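PDB 4Q1K: bacillaene synthase decarboxylase PksI from Bacillus subtilis, which decarboxylates the 3-methylglutaconyl group tethered to the synthase PksL to a 3-methylcrotonyl moiety during assembly of the antibiotic bacillaene. Local coordinates for residues L90-Q94 with Q95-K99; E243-L246 with M247-E250. The protein carries 1 engineered substitution. All coordinates share one frame; numbering follows the deposited sequence.

Contact 1: L90-Q94 with Q95-K99; sequences LLRIQ and QGLTK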
ATOM      1  N   LEU B  90     -20.504 -15.965  19.103  1.00 25.35           N
ATOM      2  CA  LEU B  90     -19.109 -16.446  19.165  1.00 24.82           C
ATOM      3  C   LEU B  90     -18.997 -17.746  19.962  1.00 26.81           C
ATOM      4  O   LEU B  90     -18.207 -18.644  19.612  1.00 28.99           O
ATOM      5  CB  LEU B  90     -18.203 -15.375  19.823  1.00 23.32           C
ATOM      6  CG  LEU B  90     -18.127 -14.080  18.962  1.00 23.40           C
ATOM      7  CD1 LEU B  90     -17.343 -13.126  19.811  1.00 25.78           C
ATOM      8  CD2 LEU B  90     -17.463 -14.349  17.623  1.00 24.28           C
ATOM      9  N   LEU B  91     -19.811 -17.878  21.011  1.00 29.19           N
ATOM     10  CA  LEU B  91     -19.721 -19.069  21.872  1.00 30.88           C
ATOM     11  C   LEU B  91     -20.220 -20.297  21.083  1.00 29.77           C
ATOM     12  O   LEU B  91     -19.775 -21.416  21.321  1.00 33.53           O
ATOM     13  CB  LEU B  91     -20.633 -18.909  23.144  1.00 30.82           C
ATOM     14  CG  LEU B  91     -19.979 -17.978  24.165  1.00 32.80           C
ATOM     15  CD1 LEU B  91     -20.881 -17.490  25.286  1.00 33.58           C
ATOM     16  CD2 LEU B  91     -18.716 -18.685  24.696  1.00 34.57           C
ATOM     17  N   ARG B  92     -21.155 -20.038  20.173  1.00 29.52           N
ATOM     18  CA  ARG B  92     -21.732 -21.063  19.322  1.00 32.46           C
ATOM     19  C   ARG B  92     -20.667 -21.622  18.396  1.00 32.64           C
ATOM     20  O   ARG B  92     -20.570 -22.836  18.216  1.00 29.99           O
ATOM     21  CB  ARG B  92     -22.895 -20.495  18.507  1.00 36.89           C
ATOM     22  CG  ARG B  92     -24.076 -20.036  19.348  1.00 47.30           C
ATOM     23  CD  ARG B  92     -25.077 -21.161  19.553  1.00 59.62           C
ATOM     24  NE  ARG B  92     -25.878 -21.406  18.357  1.00 74.46           N
ATOM     25  CZ  ARG B  92     -26.685 -20.509  17.802  1.00 63.43           C
ATOM     26  NH1 ARG B  92     -26.803 -19.300  18.334  1.00 50.84           N
ATOM     27  NH2 ARG B  92     -27.376 -20.819  16.713  1.00 67.48           N
ATOM     28  N   ILE B  93     -19.860 -20.742  17.808  1.00 27.69           N
ATOM     29  CA  ILE B  93     -18.777 -21.232  16.956  1.00 26.69           C
ATOM     30  C   ILE B  93     -17.727 -21.965  17.837  1.00 29.51           C
ATOM     31  O   ILE B  93     -17.148 -22.978  17.417  1.00 32.27           O
ATOM     32  CB  ILE B  93     -18.047 -20.060  16.196  1.00 27.08           C
ATOM     33  CG1 ILE B  93     -19.046 -19.263  15.311  1.00 25.35           C
ATOM     34  CG2 ILE B  93     -16.904 -20.659  15.382  1.00 27.85           C
ATOM     35  CD1 ILE B  93     -18.392 -18.002  14.605  1.00 27.07           C
ATOM     36  N   GLN B  94     -17.470 -21.467  19.055  1.00 28.75           N
ATOM     37  CA  GLN B  94     -16.442 -22.113  19.905  1.00 29.24           C
ATOM     38  C   GLN B  94     -16.904 -23.559  20.175  1.00 31.85           C
ATOM     39  O   GLN B  94     -16.096 -24.500  20.097  1.00 30.74           O
ATOM     40  CB  GLN B  94     -16.216 -21.310  21.189  1.00 27.47           C
ATOM     41  CG  GLN B  94     -15.065 -21.767  22.087  1.00 28.53           C
ATOM     42  CD  GLN B  94     -15.341 -22.990  22.934  1.00 32.60           C
ATOM     43  OE1 GLN B  94     -16.509 -23.336  23.175  1.00 31.02           O
ATOM     44  NE2 GLN B  94     -14.267 -23.706  23.315  1.00 32.13           N
ATOM     45  N   GLN B  95     -18.211 -23.713  20.418  1.00 31.41           N
ATOM     46  CA  GLN B  95     -18.802 -25.030  20.702  1.00 33.83           C
ATOM     47  C   GLN B  95     -18.829 -25.968  19.476  1.00 37.94           C
ATOM     48  O   GLN B  95     -19.129 -27.152  19.619  1.00 35.39           O
ATOM     49  CB  GLN B  95     -20.218 -24.872  21.205  1.00 41.28           C
ATOM     50  CG  GLN B  95     -20.417 -24.427  22.639  1.00 50.66           C
ATOM     51  CD  GLN B  95     -21.904 -24.409  22.936  1.00 65.11           C
ATOM     52  OE1 GLN B  95     -22.551 -25.455  22.893  1.00 63.42           O
ATOM     53  NE2 GLN B  95     -22.472 -23.215  23.149  1.00 69.13           N
ATOM     54  N   GLY B  96     -18.504 -25.465  18.285  1.00 32.47           N
ATOM     55  CA  GLY B  96     -18.613 -26.183  17.064  1.00 31.87           C
ATOM     56  C   GLY B  96     -20.057 -26.267  16.576  1.00 38.72           C
ATOM     57  O   GLY B  96     -20.364 -27.039  15.672  1.00 37.66           O
ATOM     58  N   LEU B  97     -20.985 -25.509  17.146  1.00 36.28           N
ATOM     59  CA  LEU B  97     -22.382 -25.592  16.593  1.00 35.35           C
ATOM     60  C   LEU B  97     -22.569 -24.858  15.215  1.00 37.77           C
ATOM     61  O   LEU B  97     -23.424 -25.208  14.375  1.00 34.52           O
ATOM     62  CB  LEU B  97     -23.366 -25.025  17.634  1.00 32.74           C
ATOM     63  CG  LEU B  97     -23.433 -25.738  18.965  1.00 38.51           C
ATOM     64  CD1 LEU B  97     -24.122 -24.837  19.959  1.00 37.45           C
ATOM     65  CD2 LEU B  97     -24.310 -26.985  18.705  1.00 36.56           C
ATOM     66  N   THR B  98     -21.750 -23.847  14.960  1.00 33.82           N
ATOM     67  CA  THR B  98     -21.929 -23.000  13.800  1.00 35.35           C
ATOM     68  C   THR B  98     -20.518 -22.607  13.355  1.00 35.59           C
ATOM     69  O   THR B  98     -19.533 -22.835  14.088  1.00 34.36           O
ATOM     70  CB  THR B  98     -22.685 -21.692  14.203  1.00 38.66           C
ATOM     71  OG1 THR B  98     -21.951 -20.989  15.225  1.00 38.53           O
ATOM     72  CG2 THR B  98     -24.086 -21.987  14.770  1.00 36.86           C
ATOM     73  N   LYS B  99     -20.425 -22.103  12.130  1.00 34.69           N
ATOM     74  CA  LYS B  99     -19.182 -21.579  11.562  1.00 34.99           C
ATOM     75  C   LYS B  99     -19.475 -20.153  11.046  1.00 32.68           C
ATOM     76  O   LYS B  99     -20.659 -19.807  10.798  1.00 32.25           O
ATOM     77  CB  LYS B  99     -18.659 -22.458  10.434  1.00 40.08           C
ATOM     78  CG  LYS B  99     -18.818 -23.952  10.587  1.00 47.76           C
ATOM     79  CD  LYS B  99     -17.990 -24.678   9.535  1.00 49.90           C
ATOM     80  CE  LYS B  99     -18.377 -24.269   8.126  1.00 53.43           C
ATOM     81  NZ  LYS B  99     -19.739 -24.738   7.729  1.00 59.08           N
TER
HETATM   82  O   HOH W   1     -17.169 -24.224  14.188  1.00 36.76           O
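Gln95 and Leu97 turn their amides back onto the carbonyls of Leu91 and Arg92, respectively, and these backbone bonds show how a helix can be closed and the chain sent off in a new direction. Gln95 N donates to Leu91 O at 2.9 Å, the last bond of regular helical spacing. The next donor changes the spacing: Gly96 N, 3.0 Å from Ile93 O, reaches only three residues back and makes a tighter turn. Leu97 N then spans five residues to Arg92 O at 2.9 Å, approaching nearly head-on to the carbonyl, with a C=O...N angle of 162°. Gly96 itself has a phi of 77°, a value that glycine adopts readily.

Side-chain packing follows the reversal. Thr98 lays its OG1 against Ile93 CG1 at 3.4 Å and near Arg92 CB, while its CG2 lies obliquely beside NE and NH2 of Arg92. The bend of the Arg92 chain at chi2 (-90°) brings its CD to Leu97 CD1 at 3.8 Å, the two side chains crossing at about a right angle; a second bend at chi3 sets the guanidinium so that this methyl lies at its edge.

A CA-H...O contact and a water join Ile93 to Thr98. Ile93 CA points its hydrogen at Thr98 O, 3.4 Å away, and a water donates to that same oxygen at 2.7 Å and, weakly, to Ile93 O.

Behind the turn, Gln94 NE2 bonds to His255 O, anchoring the helix end to the C-terminal region. The whole is a Schellman motif terminating helix 87-94, with Ile93 close to the active-site His249.

Contact 2: E243-L246 with M247-E250; sequences EQEL and MMHE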
ATOM      1  N   GLU B 243     -11.721 -20.272   2.976  1.00 28.21           N
ATOM      2  CA  GLU B 243     -11.445 -21.729   3.282  1.00 27.90           C
ATOM      3  C   GLU B 243     -10.196 -21.744   4.224  1.00 26.66           C
ATOM      4  O   GLU B 243     -10.180 -22.485   5.197  1.00 28.89           O
ATOM      5  CB  GLU B 243     -11.058 -22.502   2.035  1.00 34.00           C
ATOM      6  CG  GLU B 243     -12.058 -22.751   0.908  1.00 47.58           C
ATOM      7  CD  GLU B 243     -11.410 -23.454  -0.347  1.00 62.04           C
ATOM      8  OE1 GLU B 243     -10.406 -24.216  -0.223  1.00 62.32           O
ATOM      9  OE2 GLU B 243     -11.905 -23.243  -1.491  1.00 74.58           O
ATOM     10  N   GLN B 244      -9.140 -20.972   3.934  1.00 24.27           N
ATOM     11  CA  GLN B 244      -8.005 -20.905   4.865  1.00 25.03           C
ATOM     12  C   GLN B 244      -8.379 -20.436   6.284  1.00 26.55           C
ATOM     13  O   GLN B 244      -7.925 -20.986   7.281  1.00 25.47           O
ATOM     14  CB  GLN B 244      -6.928 -20.005   4.257  1.00 25.84           C
ATOM     15  CG  GLN B 244      -6.395 -20.665   3.035  1.00 25.55           C
ATOM     16  CD  GLN B 244      -5.506 -19.775   2.231  1.00 29.78           C
ATOM     17  OE1 GLN B 244      -5.554 -18.532   2.266  1.00 28.96           O
ATOM     18  NE2 GLN B 244      -4.709 -20.414   1.438  1.00 34.85           N
ATOM     19  N   GLU B 245      -9.214 -19.401   6.374  1.00 22.97           N
ATOM     20  CA  GLU B 245      -9.629 -18.930   7.690  1.00 21.47           C
ATOM     21  C   GLU B 245     -10.490 -19.964   8.430  1.00 24.87           C
ATOM     22  O   GLU B 245     -10.422 -20.067   9.665  1.00 23.06           O
ATOM     23  CB  GLU B 245     -10.453 -17.683   7.490  1.00 23.16           C
ATOM     24  CG  GLU B 245      -9.524 -16.503   7.115  1.00 21.04           C
ATOM     25  CD  GLU B 245     -10.271 -15.206   6.925  1.00 25.10           C
ATOM     26  OE1 GLU B 245     -11.473 -15.186   7.030  1.00 22.93           O
ATOM     27  OE2 GLU B 245      -9.643 -14.149   6.623  1.00 22.39           O
ATOM     28  N   LEU B 246     -11.312 -20.697   7.678  1.00 26.47           N
ATOM     29  CA  LEU B 246     -12.089 -21.794   8.305  1.00 26.46           C
ATOM     30  C   LEU B 246     -11.115 -22.848   8.863  1.00 26.25           C
ATOM     31  O   LEU B 246     -11.337 -23.316   9.961  1.00 27.00           O
ATOM     32  CB  LEU B 246     -13.085 -22.455   7.302  1.00 27.84           C
ATOM     33  CG  LEU B 246     -14.369 -21.668   7.005  1.00 29.59           C
ATOM     34  CD1 LEU B 246     -15.179 -22.299   5.870  1.00 31.77           C
ATOM     35  CD2 LEU B 246     -15.203 -21.542   8.288  1.00 31.40           C
ATOM     36  N   MET B 247     -10.053 -23.152   8.125  1.00 25.91           N
ATOM     37  CA  MET B 247      -9.029 -24.074   8.598  1.00 30.09           C
ATOM     38  C   MET B 247      -8.392 -23.577   9.894  1.00 29.83           C
ATOM     39  O   MET B 247      -8.199 -24.348  10.833  1.00 28.22           O
ATOM     40  CB  MET B 247      -7.955 -24.278   7.528  1.00 31.62           C
ATOM     41  CG  MET B 247      -8.349 -25.252   6.430  1.00 42.94           C
ATOM     42  SD  MET B 247      -6.974 -25.668   5.341  1.00 61.25           S
ATOM     43  CE  MET B 247      -6.229 -24.056   5.105  1.00 55.75           C
ATOM     44  N   MET B 248      -8.065 -22.287   9.943  1.00 26.75           N
ATOM     45  CA  MET B 248      -7.446 -21.704  11.139  1.00 23.95           C
ATOM     46  C   MET B 248      -8.422 -21.731  12.322  1.00 26.44           C
ATOM     47  O   MET B 248      -7.999 -21.940  13.478  1.00 26.54           O
ATOM     48  CB  MET B 248      -6.893 -20.276  10.844  1.00 24.21           C
ATOM     49  CG  MET B 248      -5.713 -20.302   9.875  1.00 26.27           C
ATOM     50  SD  MET B 248      -4.915 -18.650   9.872  1.00 30.84           S
ATOM     51  CE  MET B 248      -6.197 -17.727   8.993  1.00 30.21           C
ATOM     52  N   HIS B 249      -9.709 -21.572  12.047  1.00 26.09           N
ATOM     53  CA  HIS B 249     -10.720 -21.604  13.101  1.00 27.14           C
ATOM     54  C   HIS B 249     -10.739 -23.047  13.634  1.00 28.04           C
ATOM     55  O   HIS B 249     -10.907 -23.280  14.846  1.00 27.53           O
ATOM     56  CB  HIS B 249     -12.094 -21.262  12.550  1.00 28.59           C
ATOM     57  CG  HIS B 249     -12.420 -19.786  12.574  1.00 30.32           C
ATOM     58  ND1 HIS B 249     -11.512 -18.818  12.957  1.00 30.78           N
ATOM     59  CD2 HIS B 249     -13.573 -19.138  12.338  1.00 27.24           C
ATOM     60  CE1 HIS B 249     -12.077 -17.620  12.889  1.00 26.25           C
ATOM     61  NE2 HIS B 249     -13.335 -17.787  12.538  1.00 31.21           N
ATOM     62  N   GLU B 250     -10.619 -23.995  12.705  1.00 29.74           N
ATOM     63  CA  GLU B 250     -10.561 -25.456  13.159  1.00 30.09           C
ATOM     64  C   GLU B 250      -9.431 -25.677  14.134  1.00 32.36           C
ATOM     65  O   GLU B 250      -9.550 -26.374  15.165  1.00 32.48           O
ATOM     66  CB  GLU B 250     -10.391 -26.350  11.906  1.00 34.84           C
ATOM     67  CG  GLU B 250      -9.871 -27.736  12.184  1.00 55.13           C
ATOM     68  CD  GLU B 250     -11.027 -28.684  12.218  1.00 63.67           C
ATOM     69  OE1 GLU B 250     -11.145 -29.497  11.273  1.00 70.69           O
ATOM     70  OE2 GLU B 250     -11.850 -28.561  13.153  1.00 72.95           O
TER
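Two turns of the long helix 220-252 carry the active-site residue His249 in this crotonase-family decarboxylase, and their i to i+4 bonding illustrates how a regular helix presents a catalytic side chain. Four successive amides reach back over 2.9 to 3.0 Å: Met247 N to Glu243 O, Met248 N to Gln244 O, His249 N to Glu245 O and Glu250 N to Leu246 O. The bond at His249 is the most bent of the four, with an N-H...O angle of 146°.

Two methionines fold their ends back along the helix. Met247 bends at chi3 (-43°), which brings CE over the preceding turn, 3.6 Å from Gln244 CA and crossing the CB-CG part of that glutamine at a slant. Met248 repeats the gesture one residue on: its chi3 of -71° returns CE to Glu245, 4.0 Å from Glu245 CG. The resemblance ends at the surroundings, since Met247 is exposed whereas Met248 is buried and packs, as Gln244 does, on His229 of a second subunit of the trimer.

Glu245 is also buried, but its carboxylate is bonded at both oxygens: OE2 to Thr162 OG1 and OE1 to Gly160 N. Those two bonds restrain the rotation of the group within the protein interior. The His249 ring meets Phe253 edge-to-face and packs near Phe100, a residue that Glu245 and Leu246 touch as well. At the root of the histidine side chain, His249 CB rests 3.4 Å from Leu246 O.

In the fold
Set side by side, the contacts contrast how a helix ends with how it continues. Contact 1 is a surface turn where helix 87-94 gives way to a loop, and glycine, mixed bond spacings and a bridging water do the work. Contact 2 is partly buried within an uninterrupted helix, its backbone bonds uniform, and one flank faces another subunit, which contact 1 does not touch. Their centres lie about 13 Å apart on the same side of the chain's centre. They meet where Lys99 CB packs on Leu246 CD2 at 4.2 Å, and Ile93 and His249 both touch Phe253, so the turn borders the active-site helix.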